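PDB 4F21: Carboxylesterase/phospholipase family protein from Francisella tularensis subsp. tularensis, which probably hydrolyses carboxylic esters as a serine hydrolase of the alpha/beta-hydrolase superfamily, in the phospholipase/carboxylesterase family. Local coordinates for residues A[74-78]-A[113-117]; A[137-141]-A[225-229]; A[158-164]-A[184-190]; A[190-196]-A[220-226]; A[199-203]-A[217-221]. One frame throughout, in Å; residues are numbered along the deposited sequence.

Contact 1: A[74-78]-A[113-117]; sequences ADIIP and SIAKV
Ile76 and Lys116 lie against each other and contribute more than half of the surface hidden between the 3-10 turn at 74-76 and the helix at 113-117. Their side chains run past one another in opposite directions. CG1 of Ile76 meets CD of Lys116 at 3.5 Å and CB of Lys116 at 3.6 Å, while CD1 of Ile76 keeps to the helix end of the lysine, 3.9 Å from its CB. The lysine turns CG opposite its own carbonyl carbon (chi1 -58°) and stays extended from there, which lays its methylenes along the isoleucine and delivers the ammonium group to the turn. NZ of Lys116 then finds the backbone O of Asp75 at 3.4 Å, a weak hydrogen bond; the aspartate carboxylate itself leads away from the helix.

Ser113, almost one turn earlier, is the third main participant. Its OG is directed at the backbone O of Ile76, but the modelled 2.3 Å between OG and that O is too short for an ordinary hydrogen bond, and the precise geometry is doubtful. CB of Ser113 also packs on CD of Pro78, at 3.8 Å. Ile145 of helix 144-150 touches both Ser113 and Ile77, whereas Met25 lies against Ile76. The arrangement is plain structural packing, with the loop that follows strand 67-72 docked on helix 111-126 of an alpha/beta-hydrolase fold.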
# COMPACT_ATOMS: atom_id res chain seq x y z
N ALA A 74 -0.07 -13.61 3.38
CA ALA A 74 -1.40 -13.01 3.28
C ALA A 74 -2.24 -13.06 4.56
O ALA A 74 -3.34 -12.51 4.60
CB ALA A 74 -2.17 -13.63 2.12
N ASP A 75 -1.74 -13.72 5.60
CA ASP A 75 -2.45 -13.79 6.87
C ASP A 75 -2.44 -12.43 7.55
O ASP A 75 -3.27 -12.14 8.40
CB ASP A 75 -1.83 -14.84 7.78
CG ASP A 75 -1.23 -16.00 7.01
OD1 ASP A 75 -1.65 -16.23 5.86
OD2 ASP A 75 -0.33 -16.68 7.56
N ILE A 76 -1.48 -11.59 7.15
CA ILE A 76 -1.39 -10.22 7.65
C ILE A 76 -2.57 -9.40 7.13
O ILE A 76 -2.93 -8.37 7.70
CB ILE A 76 -0.04 -9.56 7.27
CG1 ILE A 76 0.57 -8.84 8.47
CG2 ILE A 76 -0.19 -8.62 6.07
CD1 ILE A 76 1.99 -8.35 8.24
N ILE A 77 -3.16 -9.87 6.04
CA ILE A 77 -4.34 -9.25 5.45
C ILE A 77 -5.56 -10.12 5.73
O ILE A 77 -5.76 -11.14 5.06
CB ILE A 77 -4.21 -9.11 3.92
CG1 ILE A 77 -2.93 -8.34 3.56
CG2 ILE A 77 -5.43 -8.43 3.34
CD1 ILE A 77 -3.02 -6.85 3.81
N PRO A 78 -6.39 -9.73 6.71
CA PRO A 78 -7.59 -10.49 7.06
C PRO A 78 -8.55 -10.61 5.88
O PRO A 78 -8.54 -9.77 4.99
CB PRO A 78 -8.22 -9.67 8.18
CG PRO A 78 -7.64 -8.29 8.03
CD PRO A 78 -6.26 -8.50 7.51
N SER A 113 -4.27 -5.68 11.69
CA SER A 113 -3.35 -5.83 10.57
C SER A 113 -2.36 -4.68 10.54
O SER A 113 -1.15 -4.89 10.39
CB SER A 113 -4.12 -5.90 9.25
OG SER A 113 -3.24 -6.14 8.17
N ILE A 114 -2.88 -3.46 10.71
CA ILE A 114 -2.03 -2.28 10.74
C ILE A 114 -0.95 -2.47 11.78
O ILE A 114 0.24 -2.31 11.49
CB ILE A 114 -2.84 -1.00 11.07
CG1 ILE A 114 -3.80 -0.67 9.93
CG2 ILE A 114 -1.91 0.16 11.36
CD1 ILE A 114 -4.64 0.57 10.17
N ALA A 115 -1.36 -2.86 12.99
CA ALA A 115 -0.43 -3.06 14.09
C ALA A 115 0.64 -4.06 13.70
O ALA A 115 1.82 -3.87 14.02
CB ALA A 115 -1.17 -3.53 15.33
N LYS A 116 0.24 -5.10 12.97
CA LYS A 116 1.19 -6.11 12.52
C LYS A 116 2.28 -5.40 11.75
O LYS A 116 3.46 -5.50 12.09
CB LYS A 116 0.51 -7.17 11.65
CG LYS A 116 -0.64 -7.89 12.35
CD LYS A 116 -1.39 -8.80 11.40
CE LYS A 116 -2.62 -9.40 12.07
NZ LYS A 116 -3.47 -10.15 11.11
N VAL A 117 1.87 -4.62 10.74
CA VAL A 117 2.81 -3.86 9.94
C VAL A 117 3.65 -2.98 10.85
O VAL A 117 4.88 -2.92 10.71
CB VAL A 117 2.10 -2.99 8.87
CG1 VAL A 117 3.10 -2.11 8.14
CG2 VAL A 117 1.33 -3.88 7.89

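Contact 2: A[137-141]-A[225-229]; sequences AGFSQ and QHSVC
Ser140 and His226 both swing their side chains trans to the backbone nitrogen, with chi1 -180° for the serine and chi1 -160° for the histidine, and these torsions bring OG and the imidazole tip together. OG of Ser140 and NE2 of His226 are 2.9 Å apart and hydrogen-bonded, with the hydroxyl at the ring edge, in the imidazole plane. CB of Ser140 follows closely, 3.3 Å from NE2 of His226. The position of OG is somewhat uncertain, because it lies too close to another atom in the model.

Phe139 occupies the neighbouring space. Its CZ sits over one face of the imidazole, toward the rim, 4.0 Å from NE2 of His226; the two rings meet obliquely, neither stacked nor edge-to-face. At the phenyl edge, CE1 of Phe139 is 3.8 Å from O of Ser227, and CD1 of Phe139 touches CG2 of Val228 at 4.0 Å. Phe53 packs against Phe139 and Val228 alike, and ND1 of His226 is held by Asp194.

Ser140 follows strand 134-139 directly, and its backbone takes a positive phi of 55° in a sharp turn. A glycine two residues before the serine and the strained backbone at Ser140 fit the nucleophile elbow of alpha/beta hydrolases, and the pairing with His226 is consistent with the serine-histidine half of a catalytic triad.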
# COMPACT_ATOMS: atom_id res chain seq x y z
N ALA A 137 4.22 -0.38 0.47
CA ALA A 137 3.51 -0.51 -0.80
C ALA A 137 2.41 -1.55 -0.66
O ALA A 137 2.58 -2.55 0.04
CB ALA A 137 4.47 -0.90 -1.90
N GLY A 138 1.29 -1.32 -1.33
CA GLY A 138 0.18 -2.25 -1.25
C GLY A 138 -0.57 -2.40 -2.56
O GLY A 138 -0.65 -1.46 -3.34
N PHE A 139 -1.10 -3.59 -2.80
CA PHE A 139 -1.93 -3.84 -3.98
C PHE A 139 -3.31 -4.36 -3.58
O PHE A 139 -3.42 -5.26 -2.74
CB PHE A 139 -1.24 -4.83 -4.93
CG PHE A 139 -2.12 -5.29 -6.07
CD1 PHE A 139 -2.25 -4.51 -7.21
CD2 PHE A 139 -2.81 -6.49 -6.00
CE1 PHE A 139 -3.06 -4.93 -8.25
CE2 PHE A 139 -3.62 -6.90 -7.04
CZ PHE A 139 -3.74 -6.13 -8.16
N SER A 140 -4.34 -3.78 -4.18
CA SER A 140 -5.72 -4.25 -4.03
C SER A 140 -6.11 -4.32 -2.56
O SER A 140 -6.17 -3.30 -1.87
CB SER A 140 -5.90 -5.62 -4.69
OG SER A 140 -7.22 -6.09 -4.56
N GLN A 141 -6.38 -5.53 -2.09
CA GLN A 141 -6.83 -5.77 -0.73
C GLN A 141 -5.79 -5.27 0.27
O GLN A 141 -6.14 -4.78 1.35
CB GLN A 141 -7.07 -7.26 -0.52
CG GLN A 141 -7.96 -7.61 0.65
CD GLN A 141 -8.23 -9.10 0.75
OE1 GLN A 141 -7.46 -9.91 0.24
NE2 GLN A 141 -9.33 -9.46 1.41
N GLN A 225 -6.85 -3.41 -16.15
CA GLN A 225 -7.91 -3.74 -15.21
C GLN A 225 -7.34 -3.90 -13.80
O GLN A 225 -6.61 -3.04 -13.31
CB GLN A 225 -8.62 -5.03 -15.64
CG GLN A 225 -9.05 -5.04 -17.09
CD GLN A 225 -10.34 -5.79 -17.31
OE1 GLN A 225 -10.34 -6.95 -17.73
NE2 GLN A 225 -11.46 -5.13 -17.04
N HIS A 226 -7.69 -5.01 -13.15
CA HIS A 226 -7.19 -5.29 -11.81
C HIS A 226 -5.89 -6.07 -11.87
O HIS A 226 -5.87 -7.29 -11.67
CB HIS A 226 -8.23 -6.07 -11.00
CG HIS A 226 -8.03 -6.00 -9.52
ND1 HIS A 226 -8.04 -4.80 -8.82
CD2 HIS A 226 -7.81 -6.96 -8.60
CE1 HIS A 226 -7.84 -5.04 -7.54
NE2 HIS A 226 -7.69 -6.35 -7.38
N SER A 227 -4.79 -5.37 -12.16
CA SER A 227 -3.49 -6.01 -12.29
C SER A 227 -2.36 -4.99 -12.22
O SER A 227 -2.57 -3.83 -11.88
CB SER A 227 -3.42 -6.77 -13.62
OG SER A 227 -3.69 -5.91 -14.72
N VAL A 228 -1.15 -5.43 -12.56
CA VAL A 228 0.01 -4.55 -12.65
C VAL A 228 0.68 -4.74 -14.01
O VAL A 228 1.04 -5.86 -14.37
CB VAL A 228 1.03 -4.85 -11.53
CG1 VAL A 228 2.33 -4.10 -11.76
CG2 VAL A 228 0.45 -4.50 -10.17
N CYS A 229 0.84 -3.65 -14.75
CA CYS A 229 1.44 -3.70 -16.08
C CYS A 229 2.92 -3.32 -16.07
O CYS A 229 3.52 -3.10 -15.02
CB CYS A 229 0.66 -2.81 -17.05
SG CYS A 229 0.75 -1.06 -16.65

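Contact 3: A[158-164]-A[184-190]; sequences GGIMALS and LPILVCH
Ile160, Ala162 and Ser164 exchange backbone hydrogen bonds with Pro185, Leu187 and Cys189 along two parallel strands inclined by only 5°. Two of these bonds are almost straight, from N of Leu187 to O of Ile160 (2.7 Å) and from N of Ser164 to O of Cys189 (2.9 Å). Cys189 N meets O of Ala162 at 2.7 Å. The bond from Ala162 N to Leu187 O, 2.8 Å, is weak because its N-H is bent to 122°. Alpha C-H groups add to the backbone pairing, as where CA of Met161 approaches O of Leu187 at 3.3 Å.

Apolar contacts fall on two faces. Ile160 and Ile186 lie side by side, their CD1 atoms 3.7 Å apart, on the face that Ile160 and Ala162 present to helix 144-150. On the other, CD2 of Leu163 meets CB of Cys189 at 3.7 Å, and Met161 crosses Leu187 beneath helix 230-243.

A CH-pi contact finishes the pairing, with CA of Ser164 3.8 Å from the centroid of the His190 ring, whose NE2 bonds to O of Leu197. Backbone polarity is thus paired within the sheet, while mostly apolar side chains serve the helices on both faces.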
# COMPACT_ATOMS: atom_id res chain seq x y z
N GLY A 158 8.71 6.35 4.97
CA GLY A 158 9.42 6.67 3.75
C GLY A 158 8.57 6.89 2.52
O GLY A 158 8.92 7.68 1.64
N GLY A 159 7.45 6.18 2.44
CA GLY A 159 6.56 6.32 1.30
C GLY A 159 5.41 5.34 1.30
O GLY A 159 5.40 4.37 2.06
N ILE A 160 4.43 5.60 0.45
CA ILE A 160 3.29 4.71 0.27
C ILE A 160 3.10 4.45 -1.22
O ILE A 160 3.13 5.38 -2.02
CB ILE A 160 1.99 5.32 0.82
CG1 ILE A 160 2.16 5.75 2.28
CG2 ILE A 160 0.84 4.33 0.69
CD1 ILE A 160 1.01 6.60 2.79
N MET A 161 2.92 3.19 -1.59
CA MET A 161 2.60 2.88 -2.98
C MET A 161 1.27 2.15 -3.13
O MET A 161 1.21 0.92 -3.19
CB MET A 161 3.74 2.10 -3.65
CG MET A 161 4.99 2.94 -3.89
SD MET A 161 6.15 2.19 -5.05
CE MET A 161 6.79 0.82 -4.10
N ALA A 162 0.20 2.93 -3.18
CA ALA A 162 -1.14 2.39 -3.33
C ALA A 162 -1.38 1.95 -4.76
O ALA A 162 -1.23 2.73 -5.70
CB ALA A 162 -2.18 3.42 -2.91
N LEU A 163 -1.75 0.68 -4.93
CA LEU A 163 -1.95 0.09 -6.24
C LEU A 163 -3.29 -0.61 -6.30
O LEU A 163 -3.50 -1.63 -5.64
CB LEU A 163 -0.84 -0.92 -6.54
CG LEU A 163 0.61 -0.46 -6.38
CD1 LEU A 163 1.50 -1.62 -5.97
CD2 LEU A 163 1.12 0.15 -7.68
N SER A 164 -4.21 -0.05 -7.08
CA SER A 164 -5.53 -0.63 -7.30
C SER A 164 -6.32 -0.79 -6.01
O SER A 164 -6.98 -1.81 -5.80
CB SER A 164 -5.40 -1.99 -8.00
OG SER A 164 -4.47 -1.90 -9.06
N LEU A 184 4.79 13.04 2.88
CA LEU A 184 5.69 11.95 2.52
C LEU A 184 5.33 11.50 1.11
O LEU A 184 4.17 11.59 0.70
CB LEU A 184 5.59 10.78 3.51
CG LEU A 184 4.62 9.63 3.21
CD1 LEU A 184 4.93 8.45 4.09
CD2 LEU A 184 3.18 10.07 3.39
N PRO A 185 6.33 11.02 0.35
CA PRO A 185 6.12 10.55 -1.02
C PRO A 185 5.08 9.44 -1.14
O PRO A 185 5.33 8.31 -0.74
CB PRO A 185 7.50 10.01 -1.40
CG PRO A 185 8.44 10.83 -0.61
CD PRO A 185 7.75 11.05 0.71
N ILE A 186 3.92 9.77 -1.70
CA ILE A 186 2.87 8.79 -1.92
C ILE A 186 2.65 8.59 -3.41
O ILE A 186 2.50 9.55 -4.16
CB ILE A 186 1.55 9.21 -1.26
CG1 ILE A 186 1.73 9.34 0.26
CG2 ILE A 186 0.44 8.21 -1.58
CD1 ILE A 186 0.49 9.78 0.99
N LEU A 187 2.63 7.33 -3.84
CA LEU A 187 2.34 7.00 -5.22
C LEU A 187 1.06 6.20 -5.31
O LEU A 187 0.96 5.10 -4.76
CB LEU A 187 3.48 6.20 -5.85
CG LEU A 187 3.22 5.67 -7.26
CD1 LEU A 187 3.04 6.82 -8.25
CD2 LEU A 187 4.33 4.74 -7.71
N VAL A 188 0.07 6.76 -5.99
CA VAL A 188 -1.18 6.06 -6.25
C VAL A 188 -1.20 5.60 -7.70
O VAL A 188 -0.94 6.39 -8.60
CB VAL A 188 -2.40 6.96 -5.99
CG1 VAL A 188 -3.68 6.15 -6.08
CG2 VAL A 188 -2.28 7.62 -4.63
N CYS A 189 -1.49 4.32 -7.91
CA CYS A 189 -1.65 3.78 -9.26
C CYS A 189 -2.99 3.06 -9.34
O CYS A 189 -3.45 2.49 -8.36
CB CYS A 189 -0.52 2.82 -9.60
SG CYS A 189 1.14 3.55 -9.62
N HIS A 190 -3.63 3.10 -10.51
CA HIS A 190 -4.93 2.46 -10.67
C HIS A 190 -5.32 2.18 -12.12
O HIS A 190 -5.00 2.95 -13.02
CB HIS A 190 -6.03 3.29 -9.99
CG HIS A 190 -7.14 2.47 -9.42
ND1 HIS A 190 -7.38 2.37 -8.07
CD2 HIS A 190 -8.07 1.69 -10.02
CE1 HIS A 190 -8.41 1.57 -7.86
NE2 HIS A 190 -8.85 1.15 -9.03

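Contact 4: A[190-196]-A[220-226]; sequences HGTDDQV and HYVGMQH
Asp194 reaches across to His226, and its atoms can be followed outward. CB lies 4.0 Å from C of Gln225, beside the backbone that leads into the histidine. With CG trans to the backbone nitrogen (chi1 -159°), the carboxylate comes up to the imidazole, and CG is 3.8 Å from CB of His226. The oxygens then divide their work. OD1 of Asp194 accepts N of Val196 at 2.9 Å, forming an Asx turn, and also binds N of Leu197. OD2 uses its syn lone pair for ND1 of His226, 2.9 Å away, with an N-H angle of 160°. That bond lies close to the ring plane even though carboxylate and imidazole are turned 46° apart.

Val196 covers one face of the ring: its CG1 stands 3.7 Å from the imidazole centroid, on the side opposite Phe139. Further back, the two loops are tied through their backbones. N of Asp193 bonds to O of Met224 at 2.8 Å, N of Thr192 to O of Tyr221 at 3.0 Å, and N of Tyr221 to O of His190 at 2.9 Å, the last two prolonging the parallel strands. CE of Met224 tucks against Gly191.

Loops leaving the C-terminal ends of neighbouring parallel strands thus present an acid and a histidine together, consistent with the Asp-His half of the alpha/beta-hydrolase catalytic triad.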
# COMPACT_ATOMS: atom_id res chain seq x y z
N HIS A 190 -3.63 3.10 -10.51
CA HIS A 190 -4.93 2.46 -10.67
C HIS A 190 -5.32 2.18 -12.12
O HIS A 190 -5.00 2.95 -13.02
CB HIS A 190 -6.03 3.29 -9.99
CG HIS A 190 -7.14 2.47 -9.42
ND1 HIS A 190 -7.38 2.37 -8.07
CD2 HIS A 190 -8.07 1.69 -10.02
CE1 HIS A 190 -8.41 1.57 -7.86
NE2 HIS A 190 -8.85 1.15 -9.03
N GLY A 191 -6.01 1.07 -12.34
CA GLY A 191 -6.43 0.67 -13.67
C GLY A 191 -7.74 1.32 -14.09
O GLY A 191 -8.64 1.50 -13.28
N THR A 192 -7.83 1.65 -15.37
CA THR A 192 -9.00 2.32 -15.92
C THR A 192 -10.17 1.36 -16.13
O THR A 192 -11.32 1.69 -15.84
CB THR A 192 -8.66 3.04 -17.24
OG1 THR A 192 -7.82 4.16 -16.96
CG2 THR A 192 -9.92 3.52 -17.94
N ASP A 193 -9.88 0.16 -16.62
CA ASP A 193 -10.92 -0.82 -16.90
C ASP A 193 -11.14 -1.81 -15.76
O ASP A 193 -11.66 -2.91 -15.97
CB ASP A 193 -10.61 -1.57 -18.19
CG ASP A 193 -10.60 -0.67 -19.40
OD1 ASP A 193 -10.34 0.54 -19.23
OD2 ASP A 193 -10.86 -1.17 -20.51
N ASP A 194 -10.74 -1.42 -14.55
CA ASP A 194 -10.92 -2.26 -13.38
C ASP A 194 -12.40 -2.40 -13.06
O ASP A 194 -13.09 -1.40 -12.82
CB ASP A 194 -10.18 -1.67 -12.18
CG ASP A 194 -9.89 -2.70 -11.10
OD1 ASP A 194 -10.57 -3.75 -11.08
OD2 ASP A 194 -8.97 -2.47 -10.28
N GLN A 195 -12.89 -3.63 -13.05
CA GLN A 195 -14.29 -3.91 -12.73
C GLN A 195 -14.39 -4.61 -11.39
O GLN A 195 -15.48 -4.95 -10.92
CB GLN A 195 -14.93 -4.79 -13.82
CG GLN A 195 -15.25 -4.05 -15.12
CD GLN A 195 -15.77 -4.99 -16.20
OE1 GLN A 195 -15.49 -6.19 -16.19
NE2 GLN A 195 -16.54 -4.44 -17.14
N VAL A 196 -13.23 -4.84 -10.77
CA VAL A 196 -13.16 -5.39 -9.43
C VAL A 196 -13.05 -4.24 -8.43
O VAL A 196 -13.71 -4.24 -7.38
CB VAL A 196 -11.95 -6.35 -9.28
CG1 VAL A 196 -11.50 -6.45 -7.83
CG2 VAL A 196 -12.27 -7.73 -9.85
N HIS A 220 -3.06 6.79 -13.41
CA HIS A 220 -3.97 5.76 -13.90
C HIS A 220 -3.53 5.23 -15.26
O HIS A 220 -2.92 5.95 -16.05
CB HIS A 220 -5.42 6.25 -13.93
CG HIS A 220 -5.71 7.24 -15.02
ND1 HIS A 220 -5.94 8.57 -14.77
CD2 HIS A 220 -5.83 7.09 -16.36
CE1 HIS A 220 -6.18 9.20 -15.90
NE2 HIS A 220 -6.11 8.32 -16.89
N TYR A 221 -3.85 3.97 -15.53
CA TYR A 221 -3.43 3.33 -16.78
C TYR A 221 -4.63 2.87 -17.60
O TYR A 221 -5.44 2.07 -17.15
CB TYR A 221 -2.49 2.16 -16.48
CG TYR A 221 -1.25 2.57 -15.72
CD1 TYR A 221 -1.26 2.68 -14.33
CD2 TYR A 221 -0.07 2.87 -16.39
CE1 TYR A 221 -0.13 3.08 -13.63
CE2 TYR A 221 1.06 3.27 -15.70
CZ TYR A 221 1.03 3.37 -14.32
OH TYR A 221 2.15 3.76 -13.63
N VAL A 222 -4.75 3.40 -18.82
CA VAL A 222 -5.86 3.07 -19.69
C VAL A 222 -5.80 1.60 -20.07
O VAL A 222 -4.72 1.03 -20.22
CB VAL A 222 -5.87 3.94 -20.96
CG1 VAL A 222 -7.20 3.80 -21.71
CG2 VAL A 222 -5.61 5.40 -20.61
N GLY A 223 -6.97 0.98 -20.21
CA GLY A 223 -7.04 -0.41 -20.65
C GLY A 223 -6.80 -1.40 -19.53
O GLY A 223 -7.45 -2.44 -19.47
N MET A 224 -5.86 -1.07 -18.65
CA MET A 224 -5.51 -1.96 -17.55
C MET A 224 -6.69 -2.17 -16.61
O MET A 224 -7.44 -1.24 -16.30
CB MET A 224 -4.31 -1.42 -16.77
CG MET A 224 -3.65 -2.46 -15.90
SD MET A 224 -2.29 -1.80 -14.92
CE MET A 224 -3.20 -0.86 -13.70
N GLN A 225 -6.85 -3.41 -16.15
CA GLN A 225 -7.91 -3.74 -15.21
C GLN A 225 -7.34 -3.90 -13.80
O GLN A 225 -6.61 -3.04 -13.31
CB GLN A 225 -8.62 -5.03 -15.64
CG GLN A 225 -9.05 -5.04 -17.09
CD GLN A 225 -10.34 -5.79 -17.31
OE1 GLN A 225 -10.34 -6.95 -17.73
NE2 GLN A 225 -11.46 -5.13 -17.04
N HIS A 226 -7.69 -5.01 -13.15
CA HIS A 226 -7.19 -5.29 -11.81
C HIS A 226 -5.89 -6.07 -11.87
O HIS A 226 -5.87 -7.29 -11.67
CB HIS A 226 -8.23 -6.07 -11.00
CG HIS A 226 -8.03 -6.00 -9.52
ND1 HIS A 226 -8.04 -4.80 -8.82
CD2 HIS A 226 -7.81 -6.96 -8.60
CE1 HIS A 226 -7.84 -5.04 -7.54
NE2 HIS A 226 -7.69 -6.35 -7.38

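Contact 5: A[199-203]-A[217-221]; sequences EVLGH and EYKHY
Tyr218 and His203 stack face to face, with ring centroids 4.2 Å apart and planes at 30°, and they form the centre of the contact between helix 199-203 and strand 217-221. The overlap is displaced: the phenol oxygen lies over the imidazole face near its rim, with OH of Tyr218 3.1 Å from CD2 of His203. At the edge of the phenol ring, O of Gly202 comes to 3.6 Å from CE1 of Tyr218.

Glu199 joins this pair from the helix. Its OE1 takes a weak hydrogen bond from OH of Tyr218 at 3.3 Å, the carboxylate being nearly coplanar with the phenol ring, and a second bond from NE2 of His203 at 3.1 Å. The histidine approaches from above the carboxylate, 62° out of its plane. The same oxygen also lies over one face of His220, 3.2 Å from CG of that ring; this is contact with the face and not a bond to its nitrogen.

The next shell sets these groups in place. Glu199 and His203 are one helical turn apart, and N of His203 bonds to O of Glu199 at 2.9 Å. On the strand side, Tyr218 rests on Val188 and His190, while Thr192 touches both Glu199 and His220. The helix runs almost antiparallel to the strand, at 172°.

One carboxylate oxygen thus serves a phenol and an imidazole at once. Its negative charge would be expected to polarise the tyrosine hydroxyl and could favour a protonated His203, at a contact near the protein surface.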
# COMPACT_ATOMS: atom_id res chain seq x y z
N GLU A 199 -12.10 2.78 -10.98
CA GLU A 199 -11.10 3.85 -10.94
C GLU A 199 -11.47 5.02 -10.03
O GLU A 199 -10.60 5.63 -9.41
CB GLU A 199 -10.81 4.36 -12.35
CG GLU A 199 -9.60 5.27 -12.43
CD GLU A 199 -9.50 6.02 -13.74
OE1 GLU A 199 -8.63 6.92 -13.85
OE2 GLU A 199 -10.28 5.72 -14.67
N VAL A 200 -12.76 5.33 -9.95
CA VAL A 200 -13.25 6.44 -9.13
C VAL A 200 -12.98 6.24 -7.64
O VAL A 200 -13.03 7.18 -6.86
CB VAL A 200 -14.75 6.71 -9.35
CG1 VAL A 200 -14.99 7.30 -10.73
CG2 VAL A 200 -15.55 5.43 -9.17
N LEU A 201 -12.70 5.00 -7.26
CA LEU A 201 -12.35 4.68 -5.88
C LEU A 201 -10.87 4.97 -5.63
O LEU A 201 -10.47 5.31 -4.51
CB LEU A 201 -12.69 3.22 -5.57
CG LEU A 201 -14.17 2.87 -5.77
CD1 LEU A 201 -14.44 1.40 -5.49
CD2 LEU A 201 -15.05 3.76 -4.90
N GLY A 202 -10.06 4.83 -6.68
CA GLY A 202 -8.66 5.21 -6.62
C GLY A 202 -8.56 6.73 -6.60
O GLY A 202 -7.75 7.29 -5.86
N HIS A 203 -9.39 7.38 -7.41
CA HIS A 203 -9.54 8.82 -7.36
C HIS A 203 -10.00 9.22 -5.96
O HIS A 203 -9.59 10.25 -5.44
CB HIS A 203 -10.56 9.32 -8.38
CG HIS A 203 -10.03 9.40 -9.78
ND1 HIS A 203 -9.28 10.46 -10.23
CD2 HIS A 203 -10.16 8.55 -10.83
CE1 HIS A 203 -8.96 10.26 -11.50
NE2 HIS A 203 -9.48 9.11 -11.89
N GLU A 217 1.11 11.60 -6.28
CA GLU A 217 1.04 11.45 -7.73
C GLU A 217 -0.03 10.43 -8.07
O GLU A 217 0.04 9.29 -7.63
CB GLU A 217 2.38 10.97 -8.30
CG GLU A 217 3.46 12.03 -8.39
CD GLU A 217 4.79 11.43 -8.81
OE1 GLU A 217 5.16 10.37 -8.26
OE2 GLU A 217 5.46 12.02 -9.69
N TYR A 218 -1.03 10.84 -8.85
CA TYR A 218 -2.05 9.90 -9.30
C TYR A 218 -1.75 9.45 -10.72
O TYR A 218 -1.76 10.25 -11.66
CB TYR A 218 -3.45 10.51 -9.21
CG TYR A 218 -4.54 9.55 -9.61
CD1 TYR A 218 -5.15 8.73 -8.67
CD2 TYR A 218 -4.96 9.45 -10.93
CE1 TYR A 218 -6.14 7.84 -9.03
CE2 TYR A 218 -5.95 8.56 -11.31
CZ TYR A 218 -6.53 7.76 -10.35
OH TYR A 218 -7.52 6.88 -10.72
N LYS A 219 -1.47 8.16 -10.88
CA LYS A 219 -1.12 7.61 -12.18
C LYS A 219 -2.06 6.48 -12.59
O LYS A 219 -1.88 5.34 -12.16
CB LYS A 219 0.33 7.11 -12.17
CG LYS A 219 1.31 8.11 -11.58
CD LYS A 219 2.73 7.83 -12.02
CE LYS A 219 3.64 8.99 -11.65
NZ LYS A 219 5.00 8.84 -12.24
N HIS A 220 -3.06 6.79 -13.41
CA HIS A 220 -3.97 5.76 -13.90
C HIS A 220 -3.53 5.23 -15.26
O HIS A 220 -2.92 5.95 -16.05
CB HIS A 220 -5.42 6.25 -13.93
CG HIS A 220 -5.71 7.24 -15.02
ND1 HIS A 220 -5.94 8.57 -14.77
CD2 HIS A 220 -5.83 7.09 -16.36
CE1 HIS A 220 -6.18 9.20 -15.90
NE2 HIS A 220 -6.11 8.32 -16.89
N TYR A 221 -3.85 3.97 -15.53
CA TYR A 221 -3.43 3.33 -16.78
C TYR A 221 -4.63 2.87 -17.60
O TYR A 221 -5.44 2.07 -17.15
CB TYR A 221 -2.49 2.16 -16.48
CG TYR A 221 -1.25 2.57 -15.72
CD1 TYR A 221 -1.26 2.68 -14.33
CD2 TYR A 221 -0.07 2.87 -16.39
CE1 TYR A 221 -0.13 3.08 -13.63
CE2 TYR A 221 1.06 3.27 -15.70
CZ TYR A 221 1.03 3.37 -14.32
OH TYR A 221 2.15 3.76 -13.63

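In the fold
From the N terminus, contact 1 closes first, docking the loop after strand 67-72 on helix 111-126, and is complete before the others begin. It touches contact 2 where Ile77 packs on Gln141. Contact 2 closes the longest loop, from the end of strand 134-139 to the segment before helix 230-243. Within its span lies contact 3, the pairing of neighbouring strands 159-163 and 186-191. Contact 4 follows in series, sharing His190 with contact 3, and ends where contact 2 does, sharing Gln225 and His226. Contact 5 is nested inside contact 2 and shares His220 and Tyr221 with contact 4, setting helix 199-210 against edge strand 216-221. Together, contacts 2 and 4 assemble the probable triad.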